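PDB 4CHJ: IMC sub-compartment protein ISP3, which is an inner membrane complex protein with a pleckstrin homology fold, belonging to a group critical for replication of Toxoplasma gondii. Local coordinates for residues M48-L62 with S120-T132. Numbering follows the deposited sequence.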
# COMPACT_ATOMS: atom_id res chain seq x y z
N MET A 48 6.79 -2.03 -7.83
CA MET A 48 6.30 -2.95 -6.80
C MET A 48 5.48 -4.07 -7.47
O MET A 48 5.48 -4.20 -8.70
CB MET A 48 5.45 -2.20 -5.78
CG MET A 48 4.67 -1.04 -6.39
SD MET A 48 3.36 -1.61 -7.50
CE MET A 48 2.28 -2.41 -6.30
N GLU A 49 4.84 -4.91 -6.66
CA GLU A 49 3.99 -6.00 -7.18
C GLU A 49 2.59 -5.93 -6.62
O GLU A 49 2.40 -5.73 -5.43
CB GLU A 49 4.56 -7.35 -6.78
CG GLU A 49 5.80 -7.77 -7.53
CD GLU A 49 6.42 -9.00 -6.94
OE1 GLU A 49 5.97 -9.43 -5.84
OE2 GLU A 49 7.34 -9.56 -7.57
N VAL A 50 1.61 -6.21 -7.47
CA VAL A 50 0.24 -6.35 -7.03
C VAL A 50 -0.10 -7.83 -6.91
O VAL A 50 0.01 -8.59 -7.86
CB VAL A 50 -0.73 -5.71 -8.03
CG1 VAL A 50 -2.17 -6.01 -7.65
CG2 VAL A 50 -0.49 -4.22 -8.12
N LEU A 51 -0.50 -8.24 -5.71
CA LEU A 51 -0.94 -9.60 -5.44
C LEU A 51 -2.35 -9.86 -5.94
O LEU A 51 -3.19 -8.96 -5.94
CB LEU A 51 -0.85 -9.92 -3.95
CG LEU A 51 0.52 -9.75 -3.30
CD1 LEU A 51 0.61 -10.59 -2.04
CD2 LEU A 51 1.62 -10.13 -4.28
N PHE A 52 -2.63 -11.10 -6.32
CA PHE A 52 -3.96 -11.48 -6.76
C PHE A 52 -4.44 -12.70 -6.00
O PHE A 52 -3.65 -13.53 -5.57
CB PHE A 52 -3.99 -11.72 -8.27
CG PHE A 52 -3.72 -10.49 -9.07
CD1 PHE A 52 -4.70 -9.54 -9.24
CD2 PHE A 52 -2.48 -10.27 -9.63
CE1 PHE A 52 -4.45 -8.39 -9.97
CE2 PHE A 52 -2.22 -9.14 -10.36
CZ PHE A 52 -3.21 -8.19 -10.53
N PRO A 53 -5.76 -12.87 -5.94
CA PRO A 53 -6.38 -13.94 -5.15
C PRO A 53 -5.95 -15.33 -5.61
O PRO A 53 -5.79 -16.20 -4.76
CB PRO A 53 -7.87 -13.73 -5.40
CG PRO A 53 -7.99 -12.28 -5.71
CD PRO A 53 -6.75 -11.92 -6.47
N ASP A 54 -5.78 -15.54 -6.91
CA ASP A 54 -5.33 -16.84 -7.42
C ASP A 54 -3.86 -17.08 -7.06
O ASP A 54 -3.33 -18.16 -7.26
CB ASP A 54 -5.62 -17.02 -8.91
CG ASP A 54 -4.78 -16.13 -9.80
OD1 ASP A 54 -3.69 -15.70 -9.38
OD2 ASP A 54 -5.22 -15.86 -10.94
N GLY A 55 -3.22 -16.04 -6.55
CA GLY A 55 -1.87 -16.13 -6.03
C GLY A 55 -0.74 -15.75 -6.96
O GLY A 55 0.42 -15.77 -6.56
N HIS A 56 -1.06 -15.41 -8.19
CA HIS A 56 -0.09 -14.80 -9.08
C HIS A 56 0.04 -13.29 -8.82
O HIS A 56 -0.82 -12.68 -8.21
CB HIS A 56 -0.37 -15.12 -10.55
CG HIS A 56 -1.23 -14.11 -11.24
ND1 HIS A 56 -2.60 -14.14 -11.20
CD2 HIS A 56 -0.90 -13.05 -12.01
CE1 HIS A 56 -3.08 -13.14 -11.91
NE2 HIS A 56 -2.07 -12.46 -12.41
N ARG A 57 1.15 -12.72 -9.28
CA ARG A 57 1.43 -11.32 -9.14
C ARG A 57 1.77 -10.72 -10.47
O ARG A 57 2.06 -11.43 -11.42
CB ARG A 57 2.61 -11.13 -8.22
CG ARG A 57 2.34 -11.60 -6.82
CD ARG A 57 3.64 -11.81 -6.08
NE ARG A 57 4.23 -13.09 -6.43
CZ ARG A 57 5.48 -13.26 -6.86
NH1 ARG A 57 6.32 -12.24 -6.99
NH2 ARG A 57 5.88 -14.48 -7.14
N ILE A 58 1.72 -9.39 -10.52
CA ILE A 58 2.24 -8.65 -11.64
C ILE A 58 3.14 -7.54 -11.11
O ILE A 58 2.73 -6.80 -10.20
CB ILE A 58 1.11 -8.00 -12.43
CG1 ILE A 58 0.21 -9.06 -13.04
CG2 ILE A 58 1.67 -7.12 -13.53
CD1 ILE A 58 -1.18 -8.55 -13.41
N GLU A 59 4.33 -7.42 -11.70
CA GLU A 59 5.20 -6.27 -11.48
C GLU A 59 4.61 -5.02 -12.11
O GLU A 59 4.37 -4.99 -13.31
CB GLU A 59 6.58 -6.53 -12.08
CG GLU A 59 7.71 -5.88 -11.29
CD GLU A 59 9.06 -6.52 -11.57
OE1 GLU A 59 9.13 -7.77 -11.68
OE2 GLU A 59 10.07 -5.77 -11.66
N CYS A 60 4.36 -4.01 -11.28
CA CYS A 60 3.83 -2.71 -11.73
C CYS A 60 4.76 -1.56 -11.39
O CYS A 60 5.73 -1.71 -10.63
CB CYS A 60 2.49 -2.42 -11.06
SG CYS A 60 1.19 -3.56 -11.48
N ASN A 61 4.42 -0.39 -11.93
CA ASN A 61 5.02 0.86 -11.52
C ASN A 61 3.96 1.61 -10.79
O ASN A 61 2.82 1.69 -11.24
CB ASN A 61 5.48 1.69 -12.72
CG ASN A 61 6.67 2.57 -12.40
OD1 ASN A 61 7.80 2.09 -12.26
ND2 ASN A 61 6.43 3.88 -12.29
N LEU A 62 4.34 2.14 -9.64
CA LEU A 62 3.43 2.85 -8.79
C LEU A 62 3.93 4.26 -8.71
O LEU A 62 5.05 4.49 -8.29
CB LEU A 62 3.41 2.21 -7.40
CG LEU A 62 2.61 2.93 -6.33
CD1 LEU A 62 1.15 3.00 -6.75
CD2 LEU A 62 2.76 2.25 -4.96
N SER A 120 -15.31 0.46 -4.12
CA SER A 120 -15.52 -0.92 -4.52
C SER A 120 -15.78 -1.83 -3.34
O SER A 120 -16.30 -2.92 -3.50
CB SER A 120 -14.32 -1.44 -5.29
OG SER A 120 -13.16 -1.34 -4.51
N GLY A 121 -15.35 -1.41 -2.16
CA GLY A 121 -15.30 -2.29 -0.99
C GLY A 121 -14.28 -3.42 -1.12
O GLY A 121 -14.29 -4.38 -0.33
N ARG A 122 -13.44 -3.34 -2.14
CA ARG A 122 -12.42 -4.35 -2.41
C ARG A 122 -11.08 -4.17 -1.69
O ARG A 122 -10.70 -3.06 -1.30
CB ARG A 122 -12.19 -4.51 -3.91
CG ARG A 122 -13.42 -5.02 -4.64
CD ARG A 122 -13.07 -5.82 -5.87
NE ARG A 122 -12.97 -7.24 -5.58
CZ ARG A 122 -13.36 -8.19 -6.42
NH1 ARG A 122 -13.89 -7.87 -7.59
NH2 ARG A 122 -13.24 -9.47 -6.09
N ALA A 123 -10.37 -5.27 -1.53
CA ALA A 123 -9.07 -5.30 -0.88
C ALA A 123 -7.97 -5.58 -1.88
O ALA A 123 -8.11 -6.44 -2.74
CB ALA A 123 -9.06 -6.34 0.23
N ILE A 124 -6.88 -4.84 -1.78
CA ILE A 124 -5.79 -4.95 -2.73
C ILE A 124 -4.55 -5.19 -1.94
O ILE A 124 -4.42 -4.68 -0.83
CB ILE A 124 -5.63 -3.65 -3.51
CG1 ILE A 124 -7.01 -3.19 -4.04
CG2 ILE A 124 -4.61 -3.84 -4.64
CD1 ILE A 124 -7.00 -1.85 -4.75
N ALA A 125 -3.64 -5.97 -2.49
CA ALA A 125 -2.39 -6.22 -1.83
C ALA A 125 -1.26 -5.80 -2.73
O ALA A 125 -1.21 -6.23 -3.91
CB ALA A 125 -2.26 -7.68 -1.45
N PHE A 126 -0.40 -4.92 -2.19
CA PHE A 126 0.90 -4.57 -2.79
C PHE A 126 2.02 -5.26 -2.01
O PHE A 126 1.98 -5.32 -0.79
CB PHE A 126 1.13 -3.06 -2.73
CG PHE A 126 0.23 -2.25 -3.64
CD1 PHE A 126 -0.62 -2.88 -4.55
CD2 PHE A 126 0.26 -0.87 -3.60
CE1 PHE A 126 -1.42 -2.13 -5.40
CE2 PHE A 126 -0.53 -0.13 -4.45
CZ PHE A 126 -1.37 -0.76 -5.36
N SER A 127 3.00 -5.78 -2.73
CA SER A 127 4.20 -6.32 -2.15
C SER A 127 5.40 -5.45 -2.55
O SER A 127 5.58 -5.11 -3.73
CB SER A 127 4.42 -7.75 -2.64
OG SER A 127 5.58 -8.31 -2.03
N PHE A 128 6.18 -5.03 -1.55
CA PHE A 128 7.27 -4.07 -1.78
C PHE A 128 8.59 -4.76 -1.66
O PHE A 128 8.67 -5.90 -1.16
CB PHE A 128 7.19 -2.90 -0.80
CG PHE A 128 6.05 -1.97 -1.08
CD1 PHE A 128 4.79 -2.24 -0.55
CD2 PHE A 128 6.20 -0.93 -1.99
CE1 PHE A 128 3.73 -1.44 -0.87
CE2 PHE A 128 5.14 -0.12 -2.30
CZ PHE A 128 3.89 -0.39 -1.76
N LYS A 129 9.64 -4.08 -2.14
CA LYS A 129 10.91 -4.75 -2.42
C LYS A 129 11.61 -5.11 -1.10
O LYS A 129 12.38 -6.06 -1.04
CB LYS A 129 11.79 -3.87 -3.32
CG LYS A 129 13.10 -4.53 -3.71
CD LYS A 129 13.95 -3.66 -4.65
CE LYS A 129 15.27 -4.35 -5.00
NZ LYS A 129 16.10 -3.51 -5.91
N ASP A 130 11.26 -4.40 -0.02
CA ASP A 130 11.74 -4.72 1.32
C ASP A 130 10.76 -4.22 2.40
O ASP A 130 9.78 -3.53 2.09
CB ASP A 130 13.13 -4.08 1.55
CG ASP A 130 13.10 -2.56 1.47
OD1 ASP A 130 12.06 -1.96 1.80
OD2 ASP A 130 14.11 -1.96 1.08
N ILE A 131 11.06 -4.52 3.66
CA ILE A 131 10.14 -4.31 4.77
C ILE A 131 9.93 -2.83 5.00
O ILE A 131 8.81 -2.37 5.27
CB ILE A 131 10.69 -4.92 6.06
CG1 ILE A 131 10.96 -6.41 5.85
CG2 ILE A 131 9.68 -4.73 7.19
CD1 ILE A 131 11.20 -7.21 7.13
N THR A 132 11.03 -2.12 4.93
CA THR A 132 11.07 -0.70 5.14
C THR A 132 10.12 0.03 4.21
O THR A 132 9.34 0.89 4.64
CB THR A 132 12.51 -0.21 4.86
OG1 THR A 132 13.36 -0.65 5.93
CG2 THR A 132 12.57 1.34 4.69
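Glu49 and Ser127 bond to each other twice through their backbones, Glu49 N to Ser127 O at 3.0 Å and Ser127 N to Glu49 O at 2.8 Å, and so form a hydrogen-bonded pair between antiparallel strands 48-51 and 123-127. Val50 and Phe126 follow as the non-hydrogen-bonded pair; beyond them Leu51 N donates to Ala125 O. The strand directions make 148°, showing the twist expected of a curved sheet.

In the pleckstrin homology fold a bent antiparallel sheet is closed off by a C-terminal helix, and here strand 46-51, the first of the sheet, lies beside the last, 123-127, which leads into helix 131-149. The face bearing Val50 and Phe126, turned to the core, illustrates how such an interior is filled. The chain of Met48 bends at chi2 and chi3 (69° and 67°), which lays CE over one face of the Phe126 ring, 3.5 Å from its centroid, with SD farther above the same ring. Val50 CG2 lies 3.6 Å from Phe126 CE1, the two side chains running side by side, whereas Leu62 crosses Phe126 nearly at a right angle and sends CD2 to the edge of the Phe128 ring. Phe137 of the helix meets both rings, while Phe115 packs edge-to-face with Phe126.

On the other face of the sheet, Leu51 CB touches Ala125 CB at 3.6 Å, and Glu49, whose carboxylate is salt-bridged to Arg57 NH1, passes OE1 alongside Ser127 CB.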